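Local coordinates for cellulosomal-scaffolding protein A (Clostridium thermocellum, PDB 4B9F), which probably binds crystalline cellulose through this family 3a carbohydrate-binding module, which would hold the cellulosome scaffold against its substrate, at residues Asn1-Glu5 against Val148-Gly152; Phe6-Pro11 against Ser128-Ala132. All blocks are in the same frame, centred on the assembly; numbering follows the deposited sequence.

Contact 1: residues Asn1-Glu5 against Val148-Gly152; sequences NLKVE and VLVWG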
ATOM      1  N   ASN A   1      -7.610 -13.386  -8.877  1.00 44.11           N
ATOM      2  CA  ASN A   1      -6.987 -12.680  -9.988  1.00 40.53           C
ATOM      3  C   ASN A   1      -7.089 -11.177  -9.791  1.00 28.18           C
ATOM      4  O   ASN A   1      -8.179 -10.605  -9.832  1.00 26.34           O
ATOM      5  CB  ASN A   1      -7.632 -13.084 -11.310  1.00 49.02           C
ATOM      6  CG  ASN A   1      -7.704 -14.585 -11.480  1.00 57.09           C
ATOM      7  OD1 ASN A   1      -6.945 -15.327 -10.855  1.00 59.15           O
ATOM      8  ND2 ASN A   1      -8.618 -15.044 -12.327  1.00 60.04           N
ATOM      9  N   LEU A   2      -5.952 -10.536  -9.563  1.00 20.34           N
ATOM     10  CA  LEU A   2      -5.959  -9.094  -9.365  1.00 19.03           C
ATOM     11  C   LEU A   2      -4.775  -8.395 -10.012  1.00 18.19           C
ATOM     12  O   LEU A   2      -3.743  -9.016 -10.298  1.00 22.68           O
ATOM     13  CB  LEU A   2      -6.103  -8.725  -7.881  1.00 23.87           C
ATOM     14  CG  LEU A   2      -5.172  -9.287  -6.809  1.00 26.87           C
ATOM     15  CD1 LEU A   2      -3.817  -8.596  -6.831  1.00 31.93           C
ATOM     16  CD2 LEU A   2      -5.823  -9.163  -5.427  1.00 26.25           C
ATOM     17  N   LYS A   3      -4.957  -7.104 -10.266  1.00 15.68           N
ATOM     18  CA  LYS A   3      -3.924  -6.237 -10.810  1.00 16.22           C
ATOM     19  C   LYS A   3      -3.626  -5.173  -9.763  1.00 12.92           C
ATOM     20  O   LYS A   3      -4.544  -4.650  -9.131  1.00 14.09           O
ATOM     21  CB  LYS A   3      -4.425  -5.564 -12.090  1.00 19.96           C
ATOM     22  CG  LYS A   3      -3.513  -4.468 -12.625  1.00 27.72           C
ATOM     23  CD  LYS A   3      -3.949  -3.974 -14.001  1.00 32.36           C
ATOM     24  CE  LYS A   3      -5.289  -3.252 -13.960  1.00 37.49           C
ATOM     25  NZ  LYS A   3      -5.613  -2.638 -15.282  1.00 41.52           N
ATOM     26  N   VAL A   4      -2.352  -4.851  -9.583  1.00 11.56           N
ATOM     27  CA  VAL A   4      -1.961  -3.817  -8.634  1.00 10.51           C
ATOM     28  C   VAL A   4      -1.213  -2.721  -9.376  1.00 10.75           C
ATOM     29  O   VAL A   4      -0.288  -3.004 -10.139  1.00 13.51           O
ATOM     30  CB  VAL A   4      -1.071  -4.377  -7.508  1.00 11.83           C
ATOM     31  CG1 VAL A   4      -0.632  -3.252  -6.574  1.00 13.32           C
ATOM     32  CG2 VAL A   4      -1.804  -5.486  -6.747  1.00 13.29           C
ATOM     33  N   GLU A   5      -1.644  -1.480  -9.174  1.00 10.10           N
ATOM     34  CA  GLU A   5      -0.948  -0.325  -9.696  1.00 11.33           C
ATOM     35  C   GLU A   5      -0.567   0.539  -8.505  1.00  9.56           C
ATOM     36  O   GLU A   5      -1.194   0.466  -7.445  1.00  9.97           O
ATOM     37  CB  GLU A   5      -1.852   0.454 -10.636  1.00 12.85           C
ATOM     38  CG  GLU A   5      -2.305  -0.332 -11.835  1.00 12.74           C
ATOM     39  CD  GLU A   5      -3.358   0.423 -12.600  1.00 18.12           C
ATOM     40  OE1 GLU A   5      -2.993   1.237 -13.469  1.00 25.78           O
ATOM     41  OE2 GLU A   5      -4.553   0.222 -12.314  1.00 20.16           O
ATOM     42  N   VAL A 148      -1.633 -15.770   0.974  1.00 17.09           N
ATOM     43  CA  VAL A 148      -1.127 -16.379  -0.256  1.00 15.58           C
ATOM     44  C   VAL A 148      -0.825 -15.283  -1.276  1.00 13.36           C
ATOM     45  O   VAL A 148      -1.689 -14.474  -1.593  1.00 12.89           O
ATOM     46  CB  VAL A 148      -2.166 -17.337  -0.861  1.00 18.67           C
ATOM     47  CG1 VAL A 148      -1.668 -17.904  -2.182  1.00 22.23           C
ATOM     48  CG2 VAL A 148      -2.497 -18.464   0.118  1.00 20.70           C
ATOM     49  N   LEU A 149       0.404 -15.257  -1.780  0.58 12.11           N
ATOM     50  CA  LEU A 149       0.807 -14.218  -2.721  0.58 11.25           C
ATOM     51  C   LEU A 149      -0.074 -14.229  -3.972  0.58 12.88           C
ATOM     52  O   LEU A 149      -0.290 -15.275  -4.582  0.58 14.07           O
ATOM     53  CB  LEU A 149       2.283 -14.369  -3.098  0.58 11.69           C
ATOM     54  CG  LEU A 149       2.837 -13.222  -3.952  0.58 11.16           C
ATOM     55  CD1 LEU A 149       4.261 -12.926  -3.552  0.58 12.24           C
ATOM     56  CD2 LEU A 149       2.761 -13.522  -5.437  0.58 11.24           C
ATOM     57  N   VAL A 150      -0.575 -13.053  -4.344  1.00 12.50           N
ATOM     58  CA  VAL A 150      -1.375 -12.892  -5.553  1.00 13.01           C
ATOM     59  C   VAL A 150      -0.832 -11.789  -6.474  1.00 13.02           C
ATOM     60  O   VAL A 150      -1.304 -11.630  -7.595  1.00 17.11           O
ATOM     61  CB  VAL A 150      -2.879 -12.631  -5.245  1.00 14.76           C
ATOM     62  CG1 VAL A 150      -3.530 -13.862  -4.634  1.00 15.63           C
ATOM     63  CG2 VAL A 150      -3.058 -11.408  -4.341  1.00 14.31           C
ATOM     64  N   TRP A 151       0.153 -11.025  -6.002  1.00 12.34           N
ATOM     65  CA  TRP A 151       0.846 -10.046  -6.844  1.00 11.88           C
ATOM     66  C   TRP A 151       2.279  -9.920  -6.366  1.00 11.55           C
ATOM     67  O   TRP A 151       2.515  -9.643  -5.190  1.00 12.49           O
ATOM     68  CB  TRP A 151       0.161  -8.677  -6.806  1.00 12.10           C
ATOM     69  CG  TRP A 151       0.832  -7.653  -7.684  1.00 12.05           C
ATOM     70  CD1 TRP A 151       1.826  -6.784  -7.331  1.00 12.30           C
ATOM     71  CD2 TRP A 151       0.545  -7.395  -9.063  1.00 12.22           C
ATOM     72  NE1 TRP A 151       2.170  -5.995  -8.405  1.00 13.33           N
ATOM     73  CE2 TRP A 151       1.404  -6.356  -9.483  1.00 12.43           C
ATOM     74  CE3 TRP A 151      -0.358  -7.938  -9.982  1.00 14.14           C
ATOM     75  CZ2 TRP A 151       1.387  -5.854 -10.782  1.00 14.35           C
ATOM     76  CZ3 TRP A 151      -0.372  -7.438 -11.275  1.00 16.00           C
ATOM     77  CH2 TRP A 151       0.495  -6.406 -11.660  1.00 16.11           C
ATOM     78  N   GLY A 152       3.233 -10.129  -7.269  1.00 13.01           N
ATOM     79  CA  GLY A 152       4.637 -10.015  -6.913  1.00 14.70           C
ATOM     80  C   GLY A 152       5.493 -11.168  -7.411  1.00 16.67           C
ATOM     81  O   GLY A 152       6.723 -11.121  -7.335  1.00 17.47           O
ATOM     82  OXT GLY A 152       4.991 -12.177  -7.902  1.00 18.84           O
TER
HETATM   83  O   HOH W   1      -3.610 -12.428  -8.971  1.00 25.49           O
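Strand 2-5 and strand 148-151 approach to 7.2 Å between axes and run 66° apart, so Leu2 and Val4, which meet Val150 and Trp151, do so by side-chain packing and a water and not by backbone pairing. The two strands belong to different sheets, so the contact bridges between sheets and brings the two chain ends near each other. The main piece is the indole of Trp151, laid flat against the 1-5 backbone. With CG anti to the backbone N (chi1 -179°), the ring reaches out from its strand and passes across Val4. Val4 CB stands 3.6 Å from the centroid of the five-membered ring and almost exactly on its normal, a CH-pi contact over the face. Val4 CG2 lies over the same face, 3.5 Å from Trp151 CG. The six-membered ring carries on along the backbone, where Val4 O comes 3.4 Å from Trp151 CZ2, and Lys3 C lies over the same face as Val4. Toward the start of the 1-5 segment, both Leu2 methyls pack on Val150 CG2, CD2 at 3.7 Å, and CD1 also reaches Trp151 CB at 4.0 Å. A water spans the gap between the backbones, accepting from Leu2 N at 3.1 Å and donating to Val150 O. The indole is also fixed from its polar side, since Trp151 NE1 gives its hydrogen bond to Trp138 O. Val150 and Trp151 form a classic beta bulge opposite Ala143 of strand 142-145, the inner neighbour of this edge strand, whereas strand 20-26 flanks residues 1-5 and lends Val24 to Leu2 and Phe22 to Val4.

Contact 2: residues Phe6-Pro11 against Ser128-Ala132; sequences FYNSNP and SFKSA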
ATOM      1  N   PHE A   6       0.457   1.359  -8.687  1.00  9.76           N
ATOM      2  CA  PHE A   6       1.094   1.997  -7.558  1.00  9.87           C
ATOM      3  C   PHE A   6       1.864   3.244  -7.976  1.00  9.71           C
ATOM      4  O   PHE A   6       2.376   3.311  -9.091  1.00 10.86           O
ATOM      5  CB  PHE A   6       2.086   1.013  -6.917  1.00 10.43           C
ATOM      6  CG  PHE A   6       2.786   1.603  -5.747  1.00  9.98           C
ATOM      7  CD1 PHE A   6       2.156   1.636  -4.519  1.00 10.05           C
ATOM      8  CD2 PHE A   6       4.024   2.221  -5.889  1.00  9.45           C
ATOM      9  CE1 PHE A   6       2.742   2.257  -3.447  1.00 10.23           C
ATOM     10  CE2 PHE A   6       4.627   2.846  -4.818  1.00 10.18           C
ATOM     11  CZ  PHE A   6       3.982   2.872  -3.592  1.00 11.00           C
ATOM     12  N   TYR A   7       1.949   4.220  -7.075  1.00  9.61           N
ATOM     13  CA  TYR A   7       2.992   5.247  -7.152  1.00  9.20           C
ATOM     14  C   TYR A   7       3.118   5.948  -5.807  1.00  8.89           C
ATOM     15  O   TYR A   7       2.217   5.853  -4.963  1.00  9.86           O
ATOM     16  CB  TYR A   7       2.748   6.272  -8.275  1.00 10.21           C
ATOM     17  CG  TYR A   7       1.626   7.272  -8.039  1.00 11.67           C
ATOM     18  CD1 TYR A   7       0.302   6.858  -7.946  1.00 12.38           C
ATOM     19  CD2 TYR A   7       1.892   8.640  -7.975  1.00 13.61           C
ATOM     20  CE1 TYR A   7      -0.733   7.784  -7.755  1.00 15.71           C
ATOM     21  CE2 TYR A   7       0.871   9.565  -7.783  1.00 16.42           C
ATOM     22  CZ  TYR A   7      -0.437   9.137  -7.674  1.00 17.24           C
ATOM     23  OH  TYR A   7      -1.445  10.067  -7.495  1.00 21.33           O
ATOM     24  N   ASN A   8       4.243   6.632  -5.605  1.00  9.31           N
ATOM     25  CA  ASN A   8       4.428   7.518  -4.448  1.00  9.17           C
ATOM     26  C   ASN A   8       4.049   8.926  -4.851  1.00 10.02           C
ATOM     27  O   ASN A   8       4.562   9.447  -5.842  1.00 11.20           O
ATOM     28  CB  ASN A   8       5.881   7.506  -3.989  1.00 10.11           C
ATOM     29  CG  ASN A   8       6.260   6.206  -3.327  1.00  9.81           C
ATOM     30  OD1 ASN A   8       6.602   5.234  -4.003  1.00 10.20           O
ATOM     31  ND2 ASN A   8       6.164   6.161  -2.005  1.00 10.06           N
ATOM     32  N   SER A   9       3.157   9.556  -4.099  1.00 10.63           N
ATOM     33  CA  SER A   9       2.697  10.877  -4.517  1.00 12.45           C
ATOM     34  C   SER A   9       3.734  11.970  -4.279  1.00 11.56           C
ATOM     35  O   SER A   9       3.768  12.963  -5.017  1.00 12.41           O
ATOM     36  CB  SER A   9       1.374  11.222  -3.844  1.00 15.66           C
ATOM     37  OG  SER A   9       1.530  11.238  -2.440  1.00 19.08           O
ATOM     38  N   ASN A  10       4.574  11.800  -3.259  1.00 11.08           N
ATOM     39  CA  ASN A  10       5.611  12.792  -2.964  1.00 12.17           C
ATOM     40  C   ASN A  10       6.994  12.214  -3.214  1.00 12.03           C
ATOM     41  O   ASN A  10       7.423  11.304  -2.515  1.00 13.57           O
ATOM     42  CB  ASN A  10       5.491  13.318  -1.538  1.00 13.98           C
ATOM     43  CG  ASN A  10       5.682  12.248  -0.505  1.00 15.37           C
ATOM     44  OD1 ASN A  10       5.167  11.137  -0.649  1.00 15.74           O
ATOM     45  ND2 ASN A  10       6.440  12.567   0.548  1.00 18.20           N
ATOM     46  N   PRO A  11       7.688  12.731  -4.234  1.00 13.06           N
ATOM     47  CA  PRO A  11       8.937  12.102  -4.665  1.00 13.25           C
ATOM     48  C   PRO A  11      10.217  12.644  -4.032  1.00 13.42           C
ATOM     49  O   PRO A  11      11.276  12.145  -4.389  1.00 15.53           O
ATOM     50  CB  PRO A  11       8.951  12.390  -6.166  1.00 15.86           C
ATOM     51  CG  PRO A  11       8.253  13.690  -6.295  1.00 17.19           C
ATOM     52  CD  PRO A  11       7.175  13.682  -5.238  1.00 13.74           C
ATOM     53  N   SER A 128      10.391  -0.319  -2.632  1.00  9.32           N
ATOM     54  CA  SER A 128       9.092  -0.132  -3.273  1.00  9.56           C
ATOM     55  C   SER A 128       8.860   1.256  -3.869  1.00  9.81           C
ATOM     56  O   SER A 128       7.871   1.467  -4.564  1.00 10.38           O
ATOM     57  CB  SER A 128       7.957  -0.438  -2.303  1.00 10.04           C
ATOM     58  OG  SER A 128       7.935  -1.814  -1.957  1.00  9.90           O
ATOM     59  N   PHE A 129       9.747   2.208  -3.593  1.00  9.88           N
ATOM     60  CA  PHE A 129       9.514   3.584  -4.013  1.00  9.95           C
ATOM     61  C   PHE A 129       9.418   3.684  -5.531  1.00 10.36           C
ATOM     62  O   PHE A 129      10.253   3.127  -6.245  1.00 12.35           O
ATOM     63  CB  PHE A 129      10.644   4.476  -3.504  1.00 11.55           C
ATOM     64  CG  PHE A 129      10.547   5.903  -3.974  1.00 11.21           C
ATOM     65  CD1 PHE A 129       9.667   6.789  -3.378  1.00 11.01           C
ATOM     66  CD2 PHE A 129      11.335   6.352  -5.016  1.00 15.30           C
ATOM     67  CE1 PHE A 129       9.578   8.108  -3.811  1.00 11.27           C
ATOM     68  CE2 PHE A 129      11.252   7.667  -5.453  1.00 16.39           C
ATOM     69  CZ  PHE A 129      10.369   8.541  -4.848  1.00 14.96           C
ATOM     70  N   LYS A 130       8.398   4.394  -6.007  1.00 10.67           N
ATOM     71  CA  LYS A 130       8.186   4.597  -7.438  1.00 11.47           C
ATOM     72  C   LYS A 130       7.636   5.996  -7.679  1.00 12.75           C
ATOM     73  O   LYS A 130       6.477   6.283  -7.371  1.00 13.88           O
ATOM     74  CB  LYS A 130       7.188   3.571  -7.971  1.00 13.93           C
ATOM     75  CG  LYS A 130       6.948   3.632  -9.473  1.00 16.48           C
ATOM     76  CD  LYS A 130       8.248   3.481 -10.239  1.00 24.01           C
ATOM     77  CE  LYS A 130       8.008   3.366 -11.736  1.00 33.41           C
ATOM     78  NZ  LYS A 130       9.296   3.348 -12.483  1.00 37.75           N
ATOM     79  N   SER A 131       8.465   6.872  -8.230  1.00 15.98           N
ATOM     80  CA  SER A 131       7.996   8.190  -8.605  1.00 20.04           C
ATOM     81  C   SER A 131       7.335   8.084  -9.968  1.00 20.99           C
ATOM     82  O   SER A 131       7.925   7.572 -10.922  1.00 23.70           O
ATOM     83  CB  SER A 131       9.147   9.190  -8.644  1.00 26.39           C
ATOM     84  OG  SER A 131       8.665  10.473  -9.008  1.00 29.77           O
ATOM     85  N   ALA A 132       6.104   8.561 -10.054  1.00 24.39           N
ATOM     86  CA  ALA A 132       5.365   8.564 -11.302  1.00 24.08           C
ATOM     87  C   ALA A 132       4.304   9.630 -11.149  1.00 28.18           C
ATOM     88  O   ALA A 132       3.977  10.029 -10.030  1.00 31.99           O
ATOM     89  CB  ALA A 132       4.727   7.202 -11.558  1.00 23.03           C
TER
HETATM   90  O   HOH W   2       6.026  10.763  -7.695  1.00 28.73           O
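Asn8, at the end of strand 2-8, fastens the loop between strands 121-122 and 136-137 by using its backbone and its side chain on one residue, Lys130. Asn8 N donates to Lys130 O at 2.9 Å in a nearly straight bond (174°), and Lys130 N donates back to Asn8 OD1 at 2.8 Å. Seen from the carboxamide, that second donor is tilted 29° from the carbonyl plane. The side-chain amide thus stands in for a backbone carbonyl and closes a ring of two hydrogen bonds between Asn8 and Lys130. Asn8 CG comes obliquely to the Phe129 ring, 3.5 Å from CD1, with amide and ring planes 37° apart. CG of Phe129 is anti to its backbone N (chi1 176°), which carries the ring past Asn8 to Pro11, whose CA meets its rim in plane. Pro11 CB also packs on Ser131 OG at 3.4 Å. A water joins Asn8 to Ser131 and Ala132, donating to Asn8 O at 2.7 Å and to Ala132 O and accepting from Ser131 OG. Lys130 CB touches the edge of Phe6 at CD2, 4.0 Å away, and Tyr7 CB meets Ala132 CB. Asn8 ND2 is held by Tyr41 OH of strand 37-43, while strand 20-26 borders Phe6 and Tyr7 through Phe22 and Gln21.

In the fold
Both contacts draw on one strand, 2-8, and show how a single strand can meet two partners from distant parts of the sequence. Contact 1 takes its first half to the C-terminal edge strand of the five-stranded sheet; contact 2 takes its end to an irregular loop, and is nested inside the loop closed by contact 1. Their centres lie about 18 Å apart, and apart from adjoining in sequence their segments do not touch. Trp138 serves both, its backbone O accepting from Trp151 NE1 and its indole NE1 donating to Ser128 O. Contact 2 is near the calcium site of Thr44, Asp46, Thr122, Asn125 and Asp126: the Phe129 side chain is about 8 Å from the ion.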